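PDB 3LNV: saframycin Mx1 synthetase B, which is named a fatty acid AMP ligase and belongs to the ANL superfamily of AMP-binding enzymes. Local coordinates for residues P116-M121 against P144-E149; V301-M306 against S370-S375; I540-L545 against I572-Q577. One frame throughout, in Å; residues are numbered along the deposited sequence.

Interaction 1 (P116-M121 against P144-E149); sequences PVIVLM and PAIALE
Val119 and Ala145 face each other in a parallel pairing of strands 118-121 and 143-147. Four backbone bonds join the segments. Val119 N donates to Pro144 O at 2.9 Å, and Val119 O takes the N-H of Ile146 at 3.0 Å. Met121 N then donates to Ile146 O. Met121 O receives Leu148 N, which lies 31° off the carbonyl plane, where the chain turns into a 3-10 segment.

The tightest side-chain packing is at Val119. Its CG1 sits between its own backbone N and carbonyl carbon (chi1 56°). This turns it toward the other strand, with CG1 3.6 Å from Ala145 CB and 3.4 Å from Pro144 O. On the same face the selenomethionine Met121 is looser, CE to Ala145 CB being 4.3 Å.

Leu120 and Ile146 point to the other face. CG2 of Ile118 touches CD1 of Ile146 at 4.0 Å and lies beside the Pro144 carbonyl. Leu120 and Leu148 cross at about a right angle, CD2 to CD2 also 4.0 Å. Both contacts are looser than that of Val119. The solvent side lies at the ends, where Pro144 and Glu149 are exposed. Glu149 OE1 is nevertheless held by Ala123 N.

Strand 67-71 pairs with the far side of 118-121. Helix 76-87 covers Leu120 and Leu148 through Ala81 and Leu78, while Phe140 of strand 139-140 packs on Val119 and Met121.

Interaction 2 (V301-M306 against S370-S375); sequences VREETM and SYKLVS
The N-terminus of helix 303-313 meets strand 371-374 of a two-stranded antiparallel sheet, within the AMP-binding enzyme region and beside the bound 1ZZ. Val374 is the centre of the contact. The selenomethionine Met306 comes tip to tip with it, Met306 CE lying 3.8 Å from both Val374 CG1 and Val374 CG2. CG1 is anti to the backbone N (chi1 178°) and also packs on CG1 of Val301 at 3.9 Å; the two valine side chains cross at about a right angle. Val374 CG2 also lies 3.6 Å from Val301 O and 3.4 Å from Glu303 N, at the start of the helix.

Two waters make the polar links. The first donates to Val301 O at 2.7 Å and accepts from Val374 N. The second accepts from Glu303 N and donates to Lys372 O at 3.0 Å. They thus satisfy two backbone groups on each segment where the chains stand too far apart to bond directly.

Glu303 and Lys372 meet through their aliphatic parts. Their charged atoms, Glu303 OE1 and Lys372 NZ, are 6.4 Å apart, so they form no salt bridge. Glu303 OE1 bonds to Tyr345 OH instead. Val301 also touches 1ZZ, so this valine joins the strand contact to the ligand site.

Arg302 holds the N-cap position and points away from the strand. Its NE forms a salt bridge with Glu499. Its NH1 donates to Thr305 OG1 at 2.9 Å, with the hydroxyl oxygen in the guanidinium plane.

Interaction 3 (I540-L545 against I572-Q577); sequences IVLIPL and IVATWQ
Ile540 and Trp576 form a hydrogen-bonded pair between antiparallel strands 539-544 and 574-577, in the C-terminal part of this ANL enzyme. Ile540 N donates to Trp576 O at 2.8 Å. Trp576 N returns the bond to Ile540 O at 2.7 Å. Leu542 N donates to Ala574 O, also at 2.7 Å.

The regular pairing ends in a classic beta bulge, two residues, Val573 and Ala574, standing opposite the single Leu542. Leu542 O accepts two N-H groups there. The bond from Val573 N is 2.8 Å, but it comes from 36° above the carbonyl plane. The bond from Ala574 N is nearly straight but weak, at 3.4 Å.

Beyond the bulge, Val573 points toward the other strand, and its CG2 packs on Pro544 CD at 3.5 Å. Leu542 stands on the same face as Ile540, Ala574 and Trp576. Phe522 of helix 515-533 touches Ile540 and Leu542 and stacks on the Trp576 ring. Lys276 makes a cation-pi contact with that ring, tying this sheet to helix 268-277. Strand 499-508 pairs with the other side of 539-544 through Val541 and Ile543.

CG of Trp576 is turned away from the backbone N (chi1 -180°), and this carries the indole obliquely across Ile540. The aliphatic arm of Ile540 meets one ring atom, with CG1 3.8 Å and CD1 4.0 Å from Trp576 CE3.

All three contacts are partly buried, and they share no helix or strand. Interaction 3 has the most buried residues, 5 of 10 touching, against 4 of 11 in interaction 1 and 2 of 6 in interaction 2. Interactions 1 and 3 are direct strand pairings, parallel and antiparallel, held by backbone bonds with mostly apolar side chains on the faces. Interaction 2 joins a helix start to a strand. It centres on Val374, with Val301 and Met306 against it, and on bridging waters; it is the contact that touches the bound 1ZZ. Interactions 1 and 2 lie on opposite sides of the chain's centre. Interaction 3 is C-terminal, yet its nearest atoms are about 9 Å from interaction 2.

Interaction 1 (P116-M121 against P144-E149)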
# COMPACT_ATOMS: atom_id res chain seq x y z
N PRO A 116 -1.41 -23.04 1.38
CA PRO A 116 -0.44 -23.05 2.48
C PRO A 116 -0.60 -24.32 3.31
O PRO A 116 -1.68 -24.88 3.33
CB PRO A 116 -0.82 -21.81 3.29
CG PRO A 116 -2.26 -21.54 2.94
CD PRO A 116 -2.36 -21.91 1.49
N VAL A 117 0.47 -24.77 3.96
CA VAL A 117 0.40 -25.96 4.80
C VAL A 117 0.11 -25.62 6.26
O VAL A 117 -0.36 -26.47 7.04
CB VAL A 117 1.70 -26.78 4.73
CG1 VAL A 117 1.91 -27.32 3.31
CG2 VAL A 117 2.89 -25.94 5.15
N ILE A 118 0.39 -24.38 6.63
CA ILE A 118 0.17 -23.88 8.01
C ILE A 118 -0.22 -22.41 7.92
O ILE A 118 0.17 -21.71 6.97
CB ILE A 118 1.46 -24.00 8.84
CG1 ILE A 118 1.82 -25.46 9.12
CG2 ILE A 118 1.34 -23.24 10.18
CD1 ILE A 118 3.30 -25.65 9.52
N VAL A 119 -1.02 -21.94 8.88
CA VAL A 119 -1.26 -20.50 9.04
C VAL A 119 -0.81 -20.00 10.42
O VAL A 119 -1.08 -20.64 11.45
CB VAL A 119 -2.76 -20.12 8.80
CG1 VAL A 119 -3.66 -20.91 9.72
CG2 VAL A 119 -2.99 -18.60 9.01
N LEU A 120 -0.12 -18.86 10.47
CA LEU A 120 0.30 -18.29 11.76
C LEU A 120 -0.53 -17.06 12.07
O LEU A 120 -0.81 -16.27 11.18
CB LEU A 120 1.77 -17.90 11.74
CG LEU A 120 2.83 -18.98 11.89
CD1 LEU A 120 2.47 -20.12 11.02
CD2 LEU A 120 4.21 -18.43 11.50
N MSE A 121 -0.86 -16.86 13.35
CA MSE A 121 -1.66 -15.70 13.75
C MSE A 121 -1.56 -15.45 15.26
O MSE A 121 -1.14 -16.34 16.00
CB MSE A 121 -3.13 -15.92 13.36
CG MSE A 121 -3.81 -17.07 14.11
SE MSE A 121 -5.70 -17.40 13.57
CE MSE A 121 -5.44 -18.03 11.72
N PRO A 144 -4.28 -25.87 9.13
CA PRO A 144 -3.88 -25.97 10.55
C PRO A 144 -3.30 -24.65 11.02
O PRO A 144 -2.48 -24.05 10.32
CB PRO A 144 -2.82 -27.07 10.55
CG PRO A 144 -3.16 -27.91 9.33
CD PRO A 144 -3.65 -26.90 8.30
N ALA A 145 -3.72 -24.19 12.19
CA ALA A 145 -3.34 -22.89 12.70
C ALA A 145 -2.47 -22.99 13.93
O ALA A 145 -2.68 -23.87 14.77
CB ALA A 145 -4.58 -22.04 13.00
N ILE A 146 -1.50 -22.09 14.03
CA ILE A 146 -0.62 -22.00 15.18
C ILE A 146 -0.58 -20.58 15.74
O ILE A 146 -0.44 -19.60 14.99
CB ILE A 146 0.80 -22.50 14.82
CG1 ILE A 146 0.72 -23.97 14.39
CG2 ILE A 146 1.79 -22.28 15.98
CD1 ILE A 146 2.00 -24.57 13.86
N ALA A 147 -0.77 -20.44 17.06
CA ALA A 147 -0.69 -19.14 17.70
C ALA A 147 0.76 -18.79 17.92
O ALA A 147 1.51 -19.61 18.45
CB ALA A 147 -1.43 -19.14 19.05
N LEU A 148 1.16 -17.59 17.50
CA LEU A 148 2.55 -17.12 17.65
C LEU A 148 2.98 -17.08 19.11
O LEU A 148 4.15 -17.30 19.43
CB LEU A 148 2.71 -15.73 17.02
CG LEU A 148 2.61 -15.75 15.48
CD1 LEU A 148 2.38 -14.36 14.88
CD2 LEU A 148 3.86 -16.41 14.90
N GLU A 149 2.03 -16.79 20.00
CA GLU A 149 2.27 -16.80 21.45
C GLU A 149 2.74 -18.14 21.99
O GLU A 149 3.38 -18.20 23.03
CB GLU A 149 1.00 -16.37 22.22
CG GLU A 149 0.70 -14.87 22.17
CD GLU A 149 -0.09 -14.49 20.94
OE1 GLU A 149 -0.40 -15.40 20.14
OE2 GLU A 149 -0.40 -13.28 20.76

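Interaction 2 (V301-M306 against S370-S375)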
# COMPACT_ATOMS: atom_id res chain seq x y z
N VAL A 301 -0.71 10.96 -7.84
CA VAL A 301 -0.16 12.01 -7.00
C VAL A 301 -0.66 13.38 -7.48
O VAL A 301 -0.50 13.72 -8.65
CB VAL A 301 1.39 11.98 -7.12
CG1 VAL A 301 2.02 13.12 -6.31
CG2 VAL A 301 1.93 10.62 -6.68
N ARG A 302 -1.24 14.17 -6.58
CA ARG A 302 -1.85 15.45 -6.95
C ARG A 302 -1.09 16.64 -6.35
O ARG A 302 -0.87 16.70 -5.14
CB ARG A 302 -3.27 15.53 -6.43
CG ARG A 302 -4.07 14.26 -6.60
CD ARG A 302 -5.39 14.33 -5.83
NE ARG A 302 -6.32 15.33 -6.36
CZ ARG A 302 -6.55 16.52 -5.81
NH1 ARG A 302 -5.92 16.90 -4.69
NH2 ARG A 302 -7.43 17.34 -6.38
N GLU A 303 -0.75 17.60 -7.21
CA GLU A 303 -0.16 18.85 -6.77
C GLU A 303 -1.01 19.52 -5.70
O GLU A 303 -0.48 20.00 -4.70
CB GLU A 303 0.02 19.78 -7.98
CG GLU A 303 0.43 21.19 -7.62
CD GLU A 303 1.74 21.25 -6.89
OE1 GLU A 303 2.59 20.36 -7.15
OE2 GLU A 303 1.94 22.19 -6.07
N GLU A 304 -2.33 19.57 -5.90
CA GLU A 304 -3.21 20.27 -4.96
C GLU A 304 -3.12 19.71 -3.54
O GLU A 304 -3.15 20.45 -2.56
CB GLU A 304 -4.66 20.18 -5.42
CG GLU A 304 -5.27 21.48 -5.85
CD GLU A 304 -6.79 21.46 -5.74
OE1 GLU A 304 -7.31 20.81 -4.81
OE2 GLU A 304 -7.45 22.11 -6.59
N THR A 305 -3.05 18.40 -3.44
CA THR A 305 -2.92 17.73 -2.15
C THR A 305 -1.68 18.19 -1.41
O THR A 305 -1.71 18.49 -0.21
CB THR A 305 -2.78 16.20 -2.38
OG1 THR A 305 -3.98 15.69 -2.98
CG2 THR A 305 -2.50 15.47 -1.08
N MSE A 306 -0.57 18.22 -2.13
CA MSE A 306 0.70 18.58 -1.53
C MSE A 306 0.77 20.08 -1.18
O MSE A 306 1.19 20.44 -0.09
CB MSE A 306 1.85 18.12 -2.44
CG MSE A 306 1.95 16.58 -2.46
SE MSE A 306 3.45 15.89 -3.53
CE MSE A 306 2.84 16.36 -5.34
N SER A 370 -6.74 23.73 -18.79
CA SER A 370 -5.53 22.95 -18.53
C SER A 370 -5.57 22.19 -17.20
O SER A 370 -6.42 22.45 -16.34
CB SER A 370 -4.31 23.87 -18.59
OG SER A 370 -4.39 24.88 -17.60
N TYR A 371 -4.66 21.23 -17.04
CA TYR A 371 -4.52 20.48 -15.80
C TYR A 371 -3.04 20.09 -15.60
O TYR A 371 -2.27 20.03 -16.56
CB TYR A 371 -5.44 19.26 -15.78
CG TYR A 371 -5.21 18.24 -16.90
CD1 TYR A 371 -5.71 18.45 -18.18
CD2 TYR A 371 -4.50 17.06 -16.66
CE1 TYR A 371 -5.50 17.52 -19.19
CE2 TYR A 371 -4.29 16.13 -17.66
CZ TYR A 371 -4.79 16.36 -18.93
OH TYR A 371 -4.57 15.41 -19.93
N LYS A 372 -2.66 19.86 -14.35
CA LYS A 372 -1.26 19.62 -14.00
C LYS A 372 -1.01 18.17 -13.63
O LYS A 372 -1.80 17.56 -12.91
CB LYS A 372 -0.83 20.49 -12.82
CG LYS A 372 -1.10 21.97 -13.01
CD LYS A 372 -0.74 22.73 -11.74
CE LYS A 372 0.77 22.75 -11.55
NZ LYS A 372 1.40 23.55 -12.62
N LEU A 373 0.09 17.63 -14.14
CA LEU A 373 0.51 16.29 -13.77
C LEU A 373 1.79 16.41 -12.95
O LEU A 373 2.65 17.24 -13.25
CB LEU A 373 0.73 15.43 -15.01
CG LEU A 373 -0.58 15.13 -15.75
CD1 LEU A 373 -0.32 14.31 -16.99
CD2 LEU A 373 -1.57 14.42 -14.81
N VAL A 374 1.88 15.62 -11.89
CA VAL A 374 3.11 15.59 -11.09
C VAL A 374 4.00 14.48 -11.63
O VAL A 374 3.49 13.44 -12.02
CB VAL A 374 2.81 15.35 -9.60
CG1 VAL A 374 4.11 15.28 -8.78
CG2 VAL A 374 1.87 16.44 -9.05
N SER A 375 5.32 14.73 -11.68
CA SER A 375 6.31 13.70 -12.01
C SER A 375 6.43 12.65 -10.89
O SER A 375 6.41 13.01 -9.74
CB SER A 375 7.70 14.32 -12.17
OG SER A 375 8.68 13.30 -12.29
O HOH W 1 -0.35 13.80 -11.34
O HOH W 2 -1.93 17.24 -9.94

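Interaction 3 (I540-L545 against I572-Q577)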
# COMPACT_ATOMS: atom_id res chain seq x y z
N ILE A 540 -18.52 11.99 -0.03
CA ILE A 540 -19.69 11.42 0.65
C ILE A 540 -20.87 12.38 0.52
O ILE A 540 -20.74 13.57 0.77
CB ILE A 540 -19.41 11.16 2.14
CG1 ILE A 540 -18.22 10.22 2.30
CG2 ILE A 540 -20.66 10.58 2.83
CD1 ILE A 540 -17.90 9.88 3.76
N VAL A 541 -22.01 11.85 0.09
CA VAL A 541 -23.23 12.63 -0.08
C VAL A 541 -24.34 12.13 0.84
O VAL A 541 -24.63 10.93 0.90
CB VAL A 541 -23.72 12.61 -1.54
CG1 VAL A 541 -25.04 13.39 -1.70
CG2 VAL A 541 -22.66 13.17 -2.47
N LEU A 542 -24.96 13.05 1.57
CA LEU A 542 -26.06 12.74 2.47
C LEU A 542 -27.36 13.27 1.89
O LEU A 542 -27.40 14.39 1.38
CB LEU A 542 -25.83 13.35 3.84
CG LEU A 542 -24.61 12.88 4.62
CD1 LEU A 542 -24.71 13.30 6.07
CD2 LEU A 542 -24.49 11.36 4.52
N ILE A 543 -28.41 12.47 1.97
CA ILE A 543 -29.71 12.86 1.44
C ILE A 543 -30.81 12.34 2.35
O ILE A 543 -30.59 11.43 3.15
CB ILE A 543 -29.92 12.31 0.02
CG1 ILE A 543 -29.98 10.78 0.06
CG2 ILE A 543 -28.82 12.81 -0.91
CD1 ILE A 543 -30.57 10.15 -1.19
N PRO A 544 -32.00 12.95 2.25
CA PRO A 544 -33.15 12.61 3.10
C PRO A 544 -33.64 11.16 2.92
O PRO A 544 -33.56 10.61 1.82
CB PRO A 544 -34.23 13.58 2.63
CG PRO A 544 -33.47 14.75 2.06
CD PRO A 544 -32.25 14.15 1.43
N LEU A 545 -34.14 10.56 3.99
CA LEU A 545 -34.79 9.26 3.88
C LEU A 545 -35.72 9.25 2.68
O LEU A 545 -36.26 10.28 2.28
CB LEU A 545 -35.61 8.95 5.13
CG LEU A 545 -34.85 8.61 6.41
CD1 LEU A 545 -35.83 8.42 7.56
CD2 LEU A 545 -34.01 7.35 6.21
N ILE A 572 -30.15 17.42 -1.29
CA ILE A 572 -28.95 17.03 -0.56
C ILE A 572 -28.87 17.69 0.80
O ILE A 572 -29.01 18.90 0.92
CB ILE A 572 -27.66 17.30 -1.36
CG1 ILE A 572 -26.55 17.76 -0.40
CG2 ILE A 572 -27.91 18.33 -2.44
CD1 ILE A 572 -25.23 18.03 -1.07
N VAL A 573 -28.64 16.87 1.82
CA VAL A 573 -28.49 17.31 3.20
C VAL A 573 -27.08 17.84 3.48
O VAL A 573 -26.91 18.87 4.14
CB VAL A 573 -28.76 16.15 4.15
CG1 VAL A 573 -28.63 16.59 5.60
CG2 VAL A 573 -30.13 15.55 3.88
N ALA A 574 -26.08 17.12 2.99
CA ALA A 574 -24.69 17.53 3.13
C ALA A 574 -23.76 16.75 2.20
O ALA A 574 -24.03 15.60 1.85
CB ALA A 574 -24.23 17.38 4.57
N THR A 575 -22.66 17.38 1.82
CA THR A 575 -21.63 16.78 0.99
C THR A 575 -20.29 16.91 1.69
O THR A 575 -19.99 17.95 2.26
CB THR A 575 -21.52 17.53 -0.35
OG1 THR A 575 -22.64 17.19 -1.18
CG2 THR A 575 -20.22 17.15 -1.06
N TRP A 576 -19.49 15.85 1.65
CA TRP A 576 -18.15 15.84 2.24
C TRP A 576 -17.16 15.53 1.11
O TRP A 576 -17.38 14.57 0.35
CB TRP A 576 -18.10 14.76 3.32
CG TRP A 576 -16.78 14.58 4.07
CD1 TRP A 576 -16.40 15.19 5.24
CD2 TRP A 576 -15.71 13.70 3.72
NE1 TRP A 576 -15.16 14.75 5.62
CE2 TRP A 576 -14.71 13.84 4.71
CE3 TRP A 576 -15.49 12.81 2.66
CZ2 TRP A 576 -13.51 13.13 4.67
CZ3 TRP A 576 -14.30 12.10 2.62
CH2 TRP A 576 -13.32 12.27 3.61
N GLN A 577 -16.11 16.33 0.96
CA GLN A 577 -15.11 16.03 -0.06
C GLN A 577 -13.71 16.01 0.51
O GLN A 577 -13.20 17.03 0.97
CB GLN A 577 -15.22 16.97 -1.27
CG GLN A 577 -16.56 16.83 -1.99
CD GLN A 577 -16.51 17.19 -3.46
OE1 GLN A 577 -15.62 17.91 -3.91
NE2 GLN A 577 -17.49 16.69 -4.22